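Local coordinates for protein beta-lactamase (Nostoc sp., PDB 6NHS) that probably hydrolyses the beta-lactam ring of penicillin-type antibiotics as a class D serine beta-lactamase, at residues Ala52-Gln57 with Ala231-Ile236; Ile67-Val72 with Trp114-Leu119; Leu74-Ile79 with His125-Lys130. All coordinates share one frame; numbering follows the deposited sequence. Where two conformers were deposited one is given.

From the N terminus, the chain leaves strand 46-50 and enters the turn 52-57, which interaction 1 later joins to strand 226-236. That contact closes a loop with 173 residues between its segments, and interactions 2 and 3 are both nested inside it. Helix 65-76 follows and serves both: its middle packs on helix 113-123 in interaction 2, and its C-terminal end with the turn after it meets helix 125-135 in interaction 3. Along the chain these two contacts cross, their segments alternating. Their centres lie about 9 Å apart and they touch, whereas interaction 1 ties the loop after strand 46-50 to the six-stranded sheet, on the opposite side of the chain's centre.

Interaction 1 (Ala52-Gln57 with Ala231-Ile236)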
loop_
_atom_site.group_PDB
_atom_site.type_symbol
_atom_site.label_atom_id
_atom_site.label_comp_id
_atom_site.label_asym_id
_atom_site.label_seq_id
_atom_site.Cartn_x
_atom_site.Cartn_y
_atom_site.Cartn_z
ATOM N N ALA A 52 -16.235 -5.872 9.570
ATOM C CA ALA A 52 -16.018 -4.488 9.985
ATOM C C ALA A 52 -15.045 -4.385 11.155
ATOM O O ALA A 52 -14.272 -3.423 11.243
ATOM C CB ALA A 52 -17.353 -3.839 10.352
ATOM N N ALA A 53 -15.076 -5.357 12.070
ATOM C CA ALA A 53 -14.198 -5.297 13.236
ATOM C C ALA A 53 -12.732 -5.316 12.823
ATOM O O ALA A 53 -11.903 -4.592 13.391
ATOM C CB ALA A 53 -14.501 -6.456 14.184
ATOM N N ARG A 54 -12.393 -6.130 11.825
ATOM C CA ARG A 54 -11.005 -6.220 11.392
ATOM C C ARG A 54 -10.566 -4.952 10.666
ATOM O O ARG A 54 -9.379 -4.606 10.688
ATOM C CB ARG A 54 -10.823 -7.458 10.508
ATOM C CG ARG A 54 -9.375 -7.800 10.180
ATOM C CD ARG A 54 -9.286 -9.010 9.255
ATOM N NE ARG A 54 -7.909 -9.295 8.855
ATOM C CZ ARG A 54 -7.271 -10.434 9.109
ATOM N NH1 ARG A 54 -7.889 -11.416 9.752
ATOM N NH2 ARG A 54 -6.018 -10.603 8.704
ATOM N N ASN A 55 -11.502 -4.241 10.030
ATOM C CA ASN A 55 -11.169 -2.989 9.355
ATOM C C ASN A 55 -10.723 -1.898 10.320
ATOM O O ASN A 55 -10.179 -0.887 9.870
ATOM C CB ASN A 55 -12.363 -2.494 8.529
ATOM C CG ASN A 55 -12.556 -3.286 7.239
ATOM O OD1 ASN A 55 -11.606 -3.827 6.685
ATOM N ND2 ASN A 55 -13.790 -3.355 6.763
ATOM N N SER A 56 -10.940 -2.074 11.624
ATOM C CA SER A 56 -10.440 -1.152 12.637
ATOM C C SER A 56 -9.262 -1.721 13.416
ATOM O O SER A 56 -8.838 -1.114 14.405
ATOM C CB SER A 56 -11.559 -0.765 13.609
ATOM O OG SER A 56 -12.529 0.051 12.979
ATOM N N GLN A 57 -8.739 -2.875 13.014
ATOM C CA GLN A 57 -7.590 -3.472 13.679
ATOM C C GLN A 57 -6.310 -3.065 12.967
ATOM O O GLN A 57 -6.292 -2.889 11.747
ATOM C CB GLN A 57 -7.714 -4.997 13.711
ATOM C CG GLN A 57 -8.840 -5.493 14.607
ATOM C CD GLN A 57 -9.068 -6.988 14.491
ATOM O OE1 GLN A 57 -8.331 -7.693 13.795
ATOM N NE2 GLN A 57 -10.099 -7.480 15.169
ATOM N N ALA A 231 -9.217 -1.304 0.686
ATOM C CA ALA A 231 -8.179 -1.877 1.533
ATOM C C ALA A 231 -8.593 -3.299 1.865
ATOM O O ALA A 231 -9.640 -3.515 2.490
ATOM C CB ALA A 231 -7.970 -1.060 2.816
ATOM N N THR A 232 -7.781 -4.259 1.432
ATOM C CA THR A 232 -7.992 -5.672 1.697
ATOM C C THR A 232 -6.924 -6.160 2.668
ATOM O O THR A 232 -5.743 -5.824 2.530
ATOM C CB THR A 232 -7.945 -6.486 0.395
ATOM O OG1 THR A 232 -9.062 -6.132 -0.432
ATOM C CG2 THR A 232 -8.001 -7.975 0.686
ATOM N N ASN A 233 -7.343 -6.949 3.655
ATOM C CA ASN A 233 -6.440 -7.437 4.691
ATOM C C ASN A 233 -6.826 -8.871 5.013
ATOM O O ASN A 233 -7.977 -9.128 5.372
ATOM C CB ASN A 233 -6.523 -6.557 5.943
ATOM C CG ASN A 233 -5.487 -6.918 6.977
ATOM O OD1 ASN A 233 -5.638 -7.898 7.704
ATOM N ND2 ASN A 233 -4.422 -6.121 7.053
ATOM N N ILE A 234 -5.879 -9.805 4.873
ATOM C CA ILE A 234 -6.176 -11.222 5.055
ATOM C C ILE A 234 -5.099 -11.891 5.900
ATOM O O ILE A 234 -3.981 -11.392 6.043
ATOM C CB ILE A 234 -6.302 -11.974 3.708
ATOM C CG1 ILE A 234 -4.934 -12.044 3.014
ATOM C CG2 ILE A 234 -7.329 -11.313 2.815
ATOM C CD1 ILE A 234 -4.878 -13.042 1.856
ATOM N N ASP A 235 -5.457 -13.052 6.450
ATOM C CA ASP A 235 -4.475 -13.980 6.991
ATOM C C ASP A 235 -3.839 -14.777 5.856
ATOM O O ASP A 235 -4.532 -15.260 4.956
ATOM C CB ASP A 235 -5.126 -14.954 7.975
ATOM C CG ASP A 235 -5.586 -14.290 9.261
ATOM O OD1 ASP A 235 -5.300 -13.093 9.472
ATOM O OD2 ASP A 235 -6.240 -14.985 10.063
ATOM N N ILE A 236 -2.519 -14.930 5.908
ATOM C CA ILE A 236 -1.792 -15.799 4.987
ATOM C C ILE A 236 -1.201 -16.938 5.806
ATOM O O ILE A 236 -0.301 -16.724 6.627
ATOM C CB ILE A 236 -0.700 -15.041 4.217
ATOM C CG1 ILE A 236 -1.328 -14.010 3.281
ATOM C CG2 ILE A 236 0.178 -16.015 3.427
ATOM C CD1 ILE A 236 -0.310 -13.205 2.501
HETATM O O HOH W 1 -9.666 -4.706 5.156
#
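Ionic and polar bonds from one side chain, Arg54, to Asn233 and Asp235 dominate this contact between the turn 52-57 and strand 231-236. The salt bridge runs from Arg54 NH2 to Asp235 OD1 at 2.7 Å; the oxygen lies in the guanidinium plane, yet the nitrogen comes to it from above the carboxylate plane. Arg54 NH1 adds a weak bond to the same Asp235 OD1 at 3.1 Å. The other carboxylate oxygen, OD2, pairs with Arg237.

Hydrogen bonds to an uncharged acceptor come from the side of the guanidinium that carries NE. Both NE and NH2 of Arg54 donate to Asn233 OD1, each at 2.9 Å, a side-on grip on a single amide oxygen. NH2 arrives almost in line with the carbonyl bond (164° at oxygen), while NE comes in at a sharper angle of 136°. With CG anti to the backbone N (chi1 -170°) and an extended chain beyond it, Arg54 spans the distance from the turn to the strand.

A water-mediated link lies beside this network: one water donates to Asn55 OD1 at 2.6 Å and to Ala231 O at 2.9 Å. Ser36 and Ile37 of the adjacent strand 35-41 also bond the Asn55 amide.

The strand belongs to the central antiparallel sheet of the penicillin-recognising fold. Because Arg54 is buried and NH2 serves two different acceptors, the guanidinium is fixed in rotation as well as position, and the nearby carboxylate of Asp235 would help to offset its positive charge.

Interaction 2 (Ile67-Val72 with Trp114-Leu119); sequences IFNSLV and WFYQVL
Tyr116 OH donates to Ser70 OG at 2.8 Å, joining the middle of helix 65-76 to helix 113-123. The serine oxygen lies in the ring plane at its edge, 3.2 Å from Tyr116 CE1. On the same edge, Asn69 runs past the tyrosine in the opposite direction, its CB 3.7 Å from Tyr116 CD1 and its amide turned 54° from the ring. Asn69 ND2 thereby comes within 3.3 Å of Tyr116 O, a weak bond with an N-H...O angle of 130°. Leu119 CB, one helical turn on, approaches the amide oxygen OD1 of Asn69 at 4.2 Å.

The segments 67-72 and 114-119 cross at 46°, their axes 10.3 Å apart at closest approach, in the helical region of the penicillin-recognising fold. Helix 65-76 begins just after Ser63 of a probable SxxK motif, which would supply the nucleophile in class D enzymes; the Tyr116 side chain touches residues of that motif and lies about 3 Å from a bound formic acid molecule, probably from the crystallisation liquor.

Further out, Ser70 OG is also hydrogen-bonded to Lys66 O, one turn back. Ile104 and Phe108 of helix 104-110 pack on Tyr116, and Met128 of helix 125-135 packs against Asn69.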
loop_
_atom_site.group_PDB
_atom_site.type_symbol
_atom_site.label_atom_id
_atom_site.label_comp_id
_atom_site.label_asym_id
_atom_site.label_seq_id
_atom_site.Cartn_x
_atom_site.Cartn_y
_atom_site.Cartn_z
ATOM N N ILE A 67 3.842 3.258 -0.672
ATOM C CA ILE A 67 3.077 4.400 -1.174
ATOM C C ILE A 67 3.463 5.665 -0.417
ATOM O O ILE A 67 3.804 6.691 -1.017
ATOM C CB ILE A 67 1.565 4.128 -1.076
ATOM C CG1 ILE A 67 1.169 2.918 -1.933
ATOM C CG2 ILE A 67 0.777 5.373 -1.483
ATOM C CD1 ILE A 67 -0.269 2.432 -1.667
ATOM N N PHE A 68 3.424 5.601 0.917
ATOM C CA PHE A 68 3.831 6.736 1.744
ATOM C C PHE A 68 5.308 7.061 1.548
ATOM O O PHE A 68 5.684 8.226 1.378
ATOM C CB PHE A 68 3.534 6.427 3.210
ATOM C CG PHE A 68 3.932 7.524 4.158
ATOM C CD1 PHE A 68 5.214 7.581 4.677
ATOM C CD2 PHE A 68 3.015 8.492 4.538
ATOM C CE1 PHE A 68 5.583 8.593 5.554
ATOM C CE2 PHE A 68 3.376 9.502 5.418
ATOM C CZ PHE A 68 4.662 9.553 5.918
ATOM N N ASN A 69 6.164 6.033 1.574
ATOM C CA ASN A 69 7.605 6.244 1.450
ATOM C C ASN A 69 7.958 6.925 0.128
ATOM O O ASN A 69 8.835 7.797 0.086
ATOM C CB ASN A 69 8.327 4.899 1.581
ATOM C CG ASN A 69 9.738 5.022 2.156
ATOM O OD1 ASN A 69 10.273 6.120 2.314
ATOM N ND2 ASN A 69 10.344 3.875 2.473
ATOM N N SER A 70 7.281 6.540 -0.958
ATOM C CA SER A 70 7.547 7.136 -2.267
ATOM C C SER A 70 7.242 8.628 -2.266
ATOM O O SER A 70 7.997 9.425 -2.835
ATOM C CB SER A 70 6.708 6.445 -3.352
ATOM O OG SER A 70 6.953 5.049 -3.408
ATOM N N LEU A 71 6.118 9.015 -1.654
ATOM C CA LEU A 71 5.739 10.423 -1.572
ATOM C C LEU A 71 6.793 11.239 -0.839
ATOM O O LEU A 71 7.208 12.306 -1.312
ATOM C CB LEU A 71 4.391 10.553 -0.862
ATOM C CG LEU A 71 3.214 9.933 -1.606
ATOM C CD1 LEU A 71 2.049 9.665 -0.643
ATOM C CD2 LEU A 71 2.797 10.876 -2.734
ATOM N N VAL A 72 7.224 10.763 0.331
ATOM C CA VAL A 72 8.170 11.531 1.135
ATOM C C VAL A 72 9.528 11.580 0.448
ATOM O O VAL A 72 10.209 12.614 0.456
ATOM C CB VAL A 72 8.271 10.937 2.552
ATOM C CG1 VAL A 72 9.301 11.692 3.381
ATOM C CG2 VAL A 72 6.882 10.947 3.247
ATOM N N TRP A 114 15.009 -3.325 -0.525
ATOM C CA TRP A 114 16.276 -2.636 -0.282
ATOM C C TRP A 114 16.272 -1.221 -0.856
ATOM O O TRP A 114 16.864 -0.315 -0.262
ATOM C CB TRP A 114 17.456 -3.444 -0.833
ATOM C CG TRP A 114 17.561 -3.539 -2.345
ATOM C CD1 TRP A 114 17.234 -4.617 -3.119
ATOM C CD2 TRP A 114 18.048 -2.532 -3.249
ATOM N NE1 TRP A 114 17.478 -4.341 -4.445
ATOM C CE2 TRP A 114 17.975 -3.070 -4.553
ATOM C CE3 TRP A 114 18.545 -1.234 -3.082
ATOM C CZ2 TRP A 114 18.374 -2.351 -5.682
ATOM C CZ3 TRP A 114 18.939 -0.519 -4.205
ATOM C CH2 TRP A 114 18.849 -1.078 -5.489
ATOM N N PHE A 115 15.608 -1.015 -1.997
ATOM C CA PHE A 115 15.489 0.320 -2.581
ATOM C C PHE A 115 14.813 1.275 -1.604
ATOM O O PHE A 115 15.298 2.388 -1.357
ATOM C CB PHE A 115 14.701 0.221 -3.896
ATOM C CG PHE A 115 14.618 1.511 -4.682
ATOM C CD1 PHE A 115 13.639 2.458 -4.402
ATOM C CD2 PHE A 115 15.490 1.753 -5.737
ATOM C CE1 PHE A 115 13.555 3.636 -5.138
ATOM C CE2 PHE A 115 15.403 2.921 -6.480
ATOM C CZ PHE A 115 14.439 3.860 -6.183
ATOM N N TYR A 116 13.707 0.841 -1.006
ATOM C CA TYR A 116 12.976 1.705 -0.090
ATOM C C TYR A 116 13.666 1.840 1.258
ATOM O O TYR A 116 13.431 2.827 1.962
ATOM C CB TYR A 116 11.553 1.177 0.059
ATOM C CG TYR A 116 10.694 1.605 -1.103
ATOM C CD1 TYR A 116 9.943 2.765 -1.032
ATOM C CD2 TYR A 116 10.670 0.873 -2.285
ATOM C CE1 TYR A 116 9.168 3.176 -2.090
ATOM C CE2 TYR A 116 9.900 1.279 -3.358
ATOM C CZ TYR A 116 9.148 2.432 -3.250
ATOM O OH TYR A 116 8.366 2.851 -4.299
ATOM N N GLN A 117 14.525 0.889 1.630
ATOM C CA GLN A 117 15.326 1.079 2.833
ATOM C C GLN A 117 16.358 2.185 2.636
ATOM O O GLN A 117 16.625 2.964 3.560
ATOM C CB GLN A 117 15.993 -0.235 3.231
ATOM C CG GLN A 117 15.015 -1.262 3.801
ATOM C CD GLN A 117 15.690 -2.584 4.105
ATOM O OE1 GLN A 117 16.365 -3.157 3.251
ATOM N NE2 GLN A 117 15.532 -3.061 5.330
ATOM N N VAL A 118 16.947 2.280 1.439
ATOM C CA VAL A 118 17.832 3.408 1.143
ATOM C C VAL A 118 17.060 4.719 1.249
ATOM O O VAL A 118 17.529 5.686 1.861
ATOM C CB VAL A 118 18.471 3.252 -0.251
ATOM C CG1 VAL A 118 19.299 4.496 -0.595
ATOM C CG2 VAL A 118 19.331 1.995 -0.323
ATOM N N LEU A 119 15.860 4.764 0.659
ATOM C CA LEU A 119 15.067 5.993 0.700
ATOM C C LEU A 119 14.797 6.421 2.135
ATOM O O LEU A 119 14.947 7.599 2.477
ATOM C CB LEU A 119 13.749 5.800 -0.050
ATOM C CG LEU A 119 13.819 5.511 -1.556
ATOM C CD1 LEU A 119 12.410 5.446 -2.130
ATOM C CD2 LEU A 119 14.638 6.577 -2.291
#

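Interaction 3 (Leu74-Ile79 with His125-Lys130)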
loop_
_atom_site.group_PDB
_atom_site.type_symbol
_atom_site.label_atom_id
_atom_site.label_comp_id
_atom_site.label_asym_id
_atom_site.label_seq_id
_atom_site.Cartn_x
_atom_site.Cartn_y
_atom_site.Cartn_z
ATOM N N LEU A 74 10.263 11.458 -2.797
ATOM C CA LEU A 74 10.228 12.421 -3.893
ATOM C C LEU A 74 10.100 13.845 -3.375
ATOM O O LEU A 74 10.765 14.757 -3.883
ATOM C CB LEU A 74 9.074 12.093 -4.844
ATOM C CG LEU A 74 9.304 10.849 -5.713
ATOM C CD1 LEU A 74 7.965 10.338 -6.282
ATOM C CD2 LEU A 74 10.307 11.135 -6.834
ATOM N N GLU A 75 9.250 14.060 -2.367
ATOM C CA GLU A 75 9.034 15.415 -1.869
ATOM C C GLU A 75 10.305 15.994 -1.259
ATOM O O GLU A 75 10.623 17.170 -1.477
ATOM C CB GLU A 75 7.899 15.432 -0.845
ATOM C CG GLU A 75 7.441 16.833 -0.478
ATOM C CD GLU A 75 6.791 17.559 -1.644
ATOM O OE1 GLU A 75 6.267 16.888 -2.559
ATOM O OE2 GLU A 75 6.800 18.804 -1.646
ATOM N N THR A 76 11.034 15.192 -0.474
ATOM C CA THR A 76 12.284 15.648 0.125
ATOM C C THR A 76 13.420 15.694 -0.879
ATOM O O THR A 76 14.452 16.312 -0.600
ATOM C CB THR A 76 12.703 14.735 1.281
ATOM O OG1 THR A 76 12.832 13.388 0.799
ATOM C CG2 THR A 76 11.677 14.787 2.421
ATOM N N GLY A 77 13.271 15.024 -2.015
ATOM C CA GLY A 77 14.306 15.030 -3.023
ATOM C C GLY A 77 15.418 14.034 -2.808
ATOM O O GLY A 77 16.463 14.151 -3.458
ATOM N N VAL A 78 15.235 13.041 -1.929
ATOM C CA VAL A 78 16.278 12.031 -1.789
ATOM C C VAL A 78 16.293 11.104 -2.997
ATOM O O VAL A 78 17.280 10.391 -3.219
ATOM C CB VAL A 78 16.133 11.239 -0.473
ATOM C CG1 VAL A 78 16.035 12.206 0.745
ATOM C CG2 VAL A 78 14.964 10.288 -0.530
ATOM N N ILE A 79 15.213 11.090 -3.777
ATOM C CA ILE A 79 15.186 10.493 -5.108
ATOM C C ILE A 79 14.590 11.544 -6.042
ATOM O O ILE A 79 13.586 12.183 -5.706
ATOM C CB ILE A 79 14.393 9.165 -5.131
ATOM C CG1 ILE A 79 14.590 8.406 -6.455
ATOM C CG2 ILE A 79 12.894 9.375 -4.843
ATOM C CD1 ILE A 79 15.812 7.494 -6.464
ATOM N N HIS A 125 15.374 9.899 10.304
ATOM C CA HIS A 125 14.363 9.716 11.346
ATOM C C HIS A 125 13.560 10.993 11.585
ATOM O O HIS A 125 12.331 10.946 11.698
ATOM C CB HIS A 125 15.036 9.245 12.638
ATOM C CG HIS A 125 14.085 9.000 13.771
ATOM N ND1 HIS A 125 13.827 9.942 14.744
ATOM C CD2 HIS A 125 13.345 7.913 14.095
ATOM C CE1 HIS A 125 12.961 9.450 15.614
ATOM N NE2 HIS A 125 12.656 8.219 15.245
ATOM N N GLU A 126 14.231 12.145 11.656
ATOM C CA GLU A 126 13.530 13.383 11.988
ATOM C C GLU A 126 12.546 13.778 10.893
ATOM O O GLU A 126 11.400 14.137 11.178
ATOM C CB GLU A 126 14.526 14.516 12.238
ATOM C CG GLU A 126 13.835 15.841 12.542
ATOM C CD GLU A 126 14.800 17.002 12.667
ATOM O OE1 GLU A 126 16.021 16.760 12.757
ATOM O OE2 GLU A 126 14.331 18.161 12.676
ATOM N N ARG A 127 12.979 13.739 9.632
ATOM C CA ARG A 127 12.065 14.086 8.549
ATOM C C ARG A 127 10.950 13.057 8.416
ATOM O O ARG A 127 9.807 13.415 8.118
ATOM C CB ARG A 127 12.820 14.230 7.229
ATOM C CG ARG A 127 13.604 15.529 7.109
ATOM C CD ARG A 127 13.987 15.799 5.659
ATOM N NE ARG A 127 14.917 14.802 5.138
ATOM C CZ ARG A 127 15.673 14.985 4.061
ATOM N NH1 ARG A 127 15.604 16.124 3.386
ATOM N NH2 ARG A 127 16.502 14.034 3.661
HETATM N N MSE A 128 11.259 11.781 8.634
HETATM C CA MSE A 128 10.248 10.735 8.500
HETATM C C MSE A 128 9.165 10.919 9.554
HETATM O O MSE A 128 7.981 10.832 9.258
HETATM C CB MSE A 128 10.861 9.342 8.626
HETATM C CG MSE A 128 9.851 8.217 8.367
HETATM SE SE MSE A 128 9.376 8.003 6.483
HETATM C CE MSE A 128 10.977 7.018 5.904
ATOM N N GLU A 129 9.582 11.182 10.793
ATOM C CA GLU A 129 8.605 11.380 11.858
ATOM C C GLU A 129 7.713 12.587 11.576
ATOM O O GLU A 129 6.506 12.547 11.829
ATOM C CB GLU A 129 9.315 11.536 13.206
ATOM C CG GLU A 129 8.429 11.149 14.388
ATOM C CD GLU A 129 8.999 11.567 15.723
ATOM O OE1 GLU A 129 10.236 11.555 15.889
ATOM O OE2 GLU A 129 8.199 11.922 16.611
ATOM N N LYS A 130 8.293 13.675 11.058
ATOM C CA LYS A 130 7.499 14.862 10.752
ATOM C C LYS A 130 6.422 14.552 9.721
ATOM O O LYS A 130 5.254 14.921 9.896
ATOM C CB LYS A 130 8.398 15.998 10.258
ATOM C CG LYS A 130 9.234 16.656 11.342
ATOM C CD LYS A 130 9.851 17.960 10.855
ATOM C CE LYS A 130 11.030 18.374 11.723
ATOM N NZ LYS A 130 10.713 18.271 13.174
#
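Arg127, in the first turn of helix 125-135, meets Thr76, the last residue of helix 65-76, and Val78 in the turn after it, and carries the contact. Its side chain leaves with CG beside the backbone N (chi1 -76°) and bends at chi3 (-65°), bringing the guanidinium to the turn 76-78. Thr76 CB sits over one face of that group, 3.8 Å above the plane and towards its rim, with NH1 the nearest atom. Farther back along the arginine, CD meets the methyl CG2 of Thr76 at 4.1 Å. At the other end, Val78 CG1 approaches NH2 obliquely at 3.5 Å.

Helix 65-76 stops here: Gly77 takes positive phi (83°), and the chain turns, bringing Val78 beside the arginine. The contact thus joins the end of one helix to the start of another, at the surface of the helical region of this penicillin-recognising fold.

The polar groups of Arg127 and Thr76 bond elsewhere. Arg127 NE and NH2 donate to the carbonyls of Ile123 and Lys122 at the end of helix 113-123, while Thr76 OG1 bonds Val72 O within its own helix. One residue beyond Arg127, selenomethionine Met128 turns inward against Phe68.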